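Long-range contacts in arylsulfatase (Pseudoalteromonas sp. MB47, PDB 7AJ0), which probably hydrolyses sulfate esters of fucoidan, acting as a calcium-binding, exo-acting sulfatase of the alkaline phosphatase clan: residues 101-106 against 121-126; 157-162 against 180-185. One frame throughout, in Å; residues are numbered along the deposited sequence.

Contact 1 (101-106 against 121-126); sequences TCTSSR and VRPILT. With CA (calcium ion), chain G.
V121 O accepts a hydrogen bond from a water 3.1 Å away, and the same water lies 2.8 Å from OG of S104, so it bridges the start of helix 102-111 to the loop at V121. NE of R426 is a second donor to V121 O. S104 meets that loop directly as well, its OG 3.7 Å from CA of V121. T103 carries most of the dry contact, its side chain crossing the P123 ring at about a right angle. Its OG1 lies 3.4 Å from CD of P123, and its methyl CG2 rests 3.7 Å from C of R122. With CG2 anti to the backbone N and OG1 anti to the carbonyl carbon (chi1 -60°), the methyl is laid against the loop while the hydroxyl is turned toward H159 O. The run CTSSR at 102-106 corresponds to the C-x-P/A-x-R signature of type I sulfatases, with S104 at the usual proline or alanine position; its first residue usually matures to formylglycine but here is modelled as cysteine. SG of C102 binds the calcium ion at 2.6 Å, and D60, D61, D325 and N326 complete the site. R106 bonds D325, a calcium ligand, through NE and S267 through NH1.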
# COMPACT_ATOMS: atom_id res chain seq x y z
N THR A 101 4.09 15.83 -21.95
CA THR A 101 3.00 16.79 -21.87
C THR A 101 2.89 17.58 -23.17
O THR A 101 3.78 17.54 -24.02
CB THR A 101 3.17 17.73 -20.68
OG1 THR A 101 4.49 18.30 -20.70
CG2 THR A 101 2.97 16.99 -19.37
N CYS A 102 1.78 18.32 -23.30
CA CYS A 102 1.40 18.90 -24.58
C CYS A 102 2.43 19.90 -25.08
O CYS A 102 3.01 19.74 -26.16
CB CYS A 102 0.03 19.59 -24.45
SG CYS A 102 -1.33 18.53 -23.92
N THR A 103 2.66 20.97 -24.31
CA THR A 103 3.54 22.04 -24.76
C THR A 103 4.94 21.52 -25.06
O THR A 103 5.58 21.96 -26.01
CB THR A 103 3.60 23.15 -23.71
OG1 THR A 103 2.29 23.69 -23.50
CG2 THR A 103 4.54 24.26 -24.16
N SER A 104 5.42 20.58 -24.25
CA SER A 104 6.77 20.07 -24.43
C SER A 104 6.90 19.27 -25.72
O SER A 104 7.89 19.40 -26.45
CB SER A 104 7.17 19.22 -23.22
OG SER A 104 7.38 20.03 -22.08
N SER A 105 5.90 18.44 -26.03
CA SER A 105 5.95 17.64 -27.25
C SER A 105 5.79 18.50 -28.49
O SER A 105 6.41 18.23 -29.52
CB SER A 105 4.87 16.56 -27.21
OG SER A 105 5.20 15.54 -26.29
N ARG A 106 4.94 19.52 -28.42
CA ARG A 106 4.70 20.35 -29.60
C ARG A 106 5.87 21.28 -29.87
O ARG A 106 6.15 21.59 -31.04
CB ARG A 106 3.40 21.12 -29.41
CG ARG A 106 2.18 20.22 -29.55
CD ARG A 106 1.00 20.67 -28.72
NE ARG A 106 0.01 19.59 -28.65
CZ ARG A 106 -0.80 19.26 -29.65
NH1 ARG A 106 -0.75 19.91 -30.80
NH2 ARG A 106 -1.66 18.26 -29.50
N VAL A 121 8.90 24.51 -21.85
CA VAL A 121 8.33 23.45 -21.03
C VAL A 121 6.93 23.80 -20.53
O VAL A 121 6.21 22.91 -20.05
CB VAL A 121 9.23 23.13 -19.82
CG1 VAL A 121 10.60 22.64 -20.29
CG2 VAL A 121 9.37 24.34 -18.90
N ARG A 122 6.53 25.06 -20.62
CA ARG A 122 5.21 25.53 -20.22
C ARG A 122 4.72 26.54 -21.23
O ARG A 122 5.53 27.26 -21.83
CB ARG A 122 5.23 26.17 -18.82
CG ARG A 122 5.48 25.19 -17.69
CD ARG A 122 5.69 25.92 -16.37
NE ARG A 122 5.88 24.99 -15.26
CZ ARG A 122 4.89 24.31 -14.68
NH1 ARG A 122 3.64 24.46 -15.11
NH2 ARG A 122 5.15 23.48 -13.68
N PRO A 123 3.41 26.63 -21.44
CA PRO A 123 2.88 27.67 -22.35
C PRO A 123 3.00 29.05 -21.71
O PRO A 123 2.52 29.27 -20.60
CB PRO A 123 1.42 27.26 -22.56
CG PRO A 123 1.07 26.49 -21.32
CD PRO A 123 2.33 25.79 -20.89
N ILE A 124 3.66 29.96 -22.42
CA ILE A 124 3.81 31.33 -21.94
C ILE A 124 2.56 32.11 -22.31
O ILE A 124 2.25 32.28 -23.50
CB ILE A 124 5.07 31.99 -22.53
CG1 ILE A 124 6.27 31.04 -22.42
CG2 ILE A 124 5.36 33.30 -21.80
CD1 ILE A 124 7.55 31.60 -23.03
N LEU A 125 1.84 32.58 -21.30
CA LEU A 125 0.59 33.29 -21.50
C LEU A 125 0.85 34.79 -21.65
O LEU A 125 1.93 35.30 -21.34
CB LEU A 125 -0.37 33.03 -20.34
CG LEU A 125 -0.43 31.58 -19.85
CD1 LEU A 125 -1.24 31.46 -18.56
CD2 LEU A 125 -0.99 30.67 -20.94
N THR A 126 -0.16 35.50 -22.14
CA THR A 126 -0.08 36.95 -22.20
C THR A 126 0.21 37.50 -20.81
O THR A 126 -0.32 37.02 -19.80
CB THR A 126 -1.39 37.54 -22.74
OG1 THR A 126 -1.59 37.11 -24.09
CG2 THR A 126 -1.34 39.06 -22.70
CA CA G . -1.42 16.59 -25.58
O HOH W 1 4.69 20.60 -21.49

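Contact 2 (157-162 against 180-185); sequences KWHVGE and PSVQSD
The imidazole of H159 has V182 over one face: CB sits 3.8 Å from the ring centroid and only 11° off the normal, a CH-pi contact. The W158 indole takes V160 CB on one face and G161 O in plane at its edge, and NE1 bonds M166 O. The backbones are tied by H159 N donating to P180 O at 3.0 Å from above the carbonyl plane. P180 O also accepts from a water that G161 N donates to, so two donors hold it. S181 O lies 3.3 Å from CB of H159. K157 runs extended alongside V182, with CG anti to the backbone N (chi1 175°); CE of K157 lies 3.8 Å from CG2 of V182, and the extended chain takes NZ on to a salt bridge with D60. At the other end E162 crosses P180, CB to CB 4.0 Å, and brings its OE1 to 3.6 Å from CB of S181. OG of S181 turns the other way, donating to the anti lone pair of OD2 in D185 at 2.8 Å. The sequence GYKTALIGKWH, ending at H159, is the second sulfatase signature, whose lysine and histidine line the sulfate pocket in relatives and probably do so here.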
# COMPACT_ATOMS: atom_id res chain seq x y z
N LYS A 157 -4.51 22.89 -32.84
CA LYS A 157 -4.02 23.26 -31.52
C LYS A 157 -2.56 23.69 -31.59
O LYS A 157 -1.73 23.04 -32.24
CB LYS A 157 -4.18 22.08 -30.56
CG LYS A 157 -3.60 22.32 -29.18
CD LYS A 157 -3.62 21.04 -28.34
CE LYS A 157 -2.75 21.18 -27.11
NZ LYS A 157 -2.60 19.89 -26.38
N TRP A 158 -2.24 24.78 -30.90
CA TRP A 158 -0.87 25.28 -30.80
C TRP A 158 -0.30 24.92 -29.43
O TRP A 158 0.46 23.95 -29.30
CB TRP A 158 -0.83 26.78 -31.02
CG TRP A 158 0.54 27.40 -31.00
CD1 TRP A 158 0.91 28.54 -30.35
CD2 TRP A 158 1.72 26.92 -31.67
NE1 TRP A 158 2.24 28.80 -30.57
CE2 TRP A 158 2.76 27.82 -31.37
CE3 TRP A 158 1.99 25.81 -32.48
CZ2 TRP A 158 4.05 27.65 -31.86
CZ3 TRP A 158 3.28 25.64 -32.96
CH2 TRP A 158 4.29 26.56 -32.65
N HIS A 159 -0.65 25.69 -28.41
CA HIS A 159 -0.27 25.39 -27.03
C HIS A 159 1.24 25.45 -26.83
O HIS A 159 1.79 24.76 -25.96
CB HIS A 159 -0.81 24.02 -26.61
CG HIS A 159 -1.16 23.92 -25.16
ND1 HIS A 159 -1.39 22.71 -24.53
CD2 HIS A 159 -1.32 24.87 -24.21
CE1 HIS A 159 -1.68 22.93 -23.26
NE2 HIS A 159 -1.65 24.23 -23.04
N VAL A 160 1.93 26.27 -27.63
CA VAL A 160 3.35 26.51 -27.44
C VAL A 160 3.57 28.01 -27.26
O VAL A 160 4.58 28.56 -27.71
CB VAL A 160 4.19 25.98 -28.61
CG1 VAL A 160 5.66 25.87 -28.20
CG2 VAL A 160 3.66 24.64 -29.10
N GLY A 161 2.61 28.68 -26.63
CA GLY A 161 2.74 30.10 -26.37
C GLY A 161 1.76 30.96 -27.14
O GLY A 161 1.57 30.78 -28.34
N GLU A 162 1.14 31.92 -26.44
CA GLU A 162 0.15 32.80 -27.04
C GLU A 162 0.46 34.28 -26.87
O GLU A 162 -0.34 35.12 -27.29
CB GLU A 162 -1.24 32.51 -26.46
CG GLU A 162 -1.34 32.73 -24.96
CD GLU A 162 -2.65 32.22 -24.37
OE1 GLU A 162 -3.18 31.21 -24.89
OE2 GLU A 162 -3.14 32.82 -23.40
N PRO A 180 -4.91 29.01 -29.93
CA PRO A 180 -3.67 29.41 -29.25
C PRO A 180 -3.33 28.55 -28.05
O PRO A 180 -2.15 28.23 -27.83
CB PRO A 180 -3.96 30.87 -28.84
CG PRO A 180 -4.94 31.35 -29.85
CD PRO A 180 -5.80 30.15 -30.18
N SER A 181 -4.32 28.14 -27.27
CA SER A 181 -4.10 27.39 -26.04
C SER A 181 -4.55 25.92 -26.27
O SER A 181 -3.87 25.21 -26.98
CB SER A 181 -4.82 28.05 -24.87
OG SER A 181 -6.22 28.05 -25.04
N VAL A 182 -5.68 25.53 -25.71
CA VAL A 182 -6.03 24.10 -25.64
C VAL A 182 -7.53 23.98 -25.39
O VAL A 182 -8.17 24.90 -24.91
CB VAL A 182 -5.19 23.40 -24.54
CG1 VAL A 182 -5.46 24.04 -23.17
CG2 VAL A 182 -5.47 21.91 -24.50
N GLN A 183 -8.09 22.81 -25.73
CA GLN A 183 -9.53 22.60 -25.62
C GLN A 183 -10.04 22.91 -24.21
O GLN A 183 -11.04 23.61 -24.04
CB GLN A 183 -9.88 21.17 -26.02
CG GLN A 183 -11.33 20.75 -25.80
CD GLN A 183 -12.19 20.92 -27.04
OE1 GLN A 183 -11.71 21.33 -28.10
NE2 GLN A 183 -13.47 20.59 -26.92
N SER A 184 -9.36 22.37 -23.19
CA SER A 184 -9.83 22.55 -21.82
C SER A 184 -9.92 24.02 -21.44
O SER A 184 -10.73 24.39 -20.58
CB SER A 184 -8.91 21.80 -20.86
OG SER A 184 -7.55 22.15 -21.08
N ASP A 185 -9.10 24.87 -22.06
CA ASP A 185 -9.17 26.30 -21.77
C ASP A 185 -10.52 26.87 -22.18
O ASP A 185 -11.06 27.77 -21.51
CB ASP A 185 -8.03 27.03 -22.49
CG ASP A 185 -7.92 28.49 -22.07
OD1 ASP A 185 -8.62 28.90 -21.12
OD2 ASP A 185 -7.12 29.22 -22.70
O HOH W 2 -0.35 28.73 -25.80

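The two contacts meet beside the calcium site, their centres about 8 Å apart, and two hydrogen bonds probably join them. OG1 of T103 reaches H159 O at 2.7 Å, tying helix 102-111 to the lysine-histidine loop, and I124 O meets E162 N at 3.2 Å. SG of C102 stands 3.1 Å from NZ of K157, whose side chain comes to about 4 Å from the calcium ion at its nearest atom. Contact 1 thus supplies a metal ligand, while contact 2 sets K157 beside the metal and H159 further off, its ND1 6.2 Å from the calcium ion. Together they bring both sulfatase signatures into one pocket, consistent with the active site of the family.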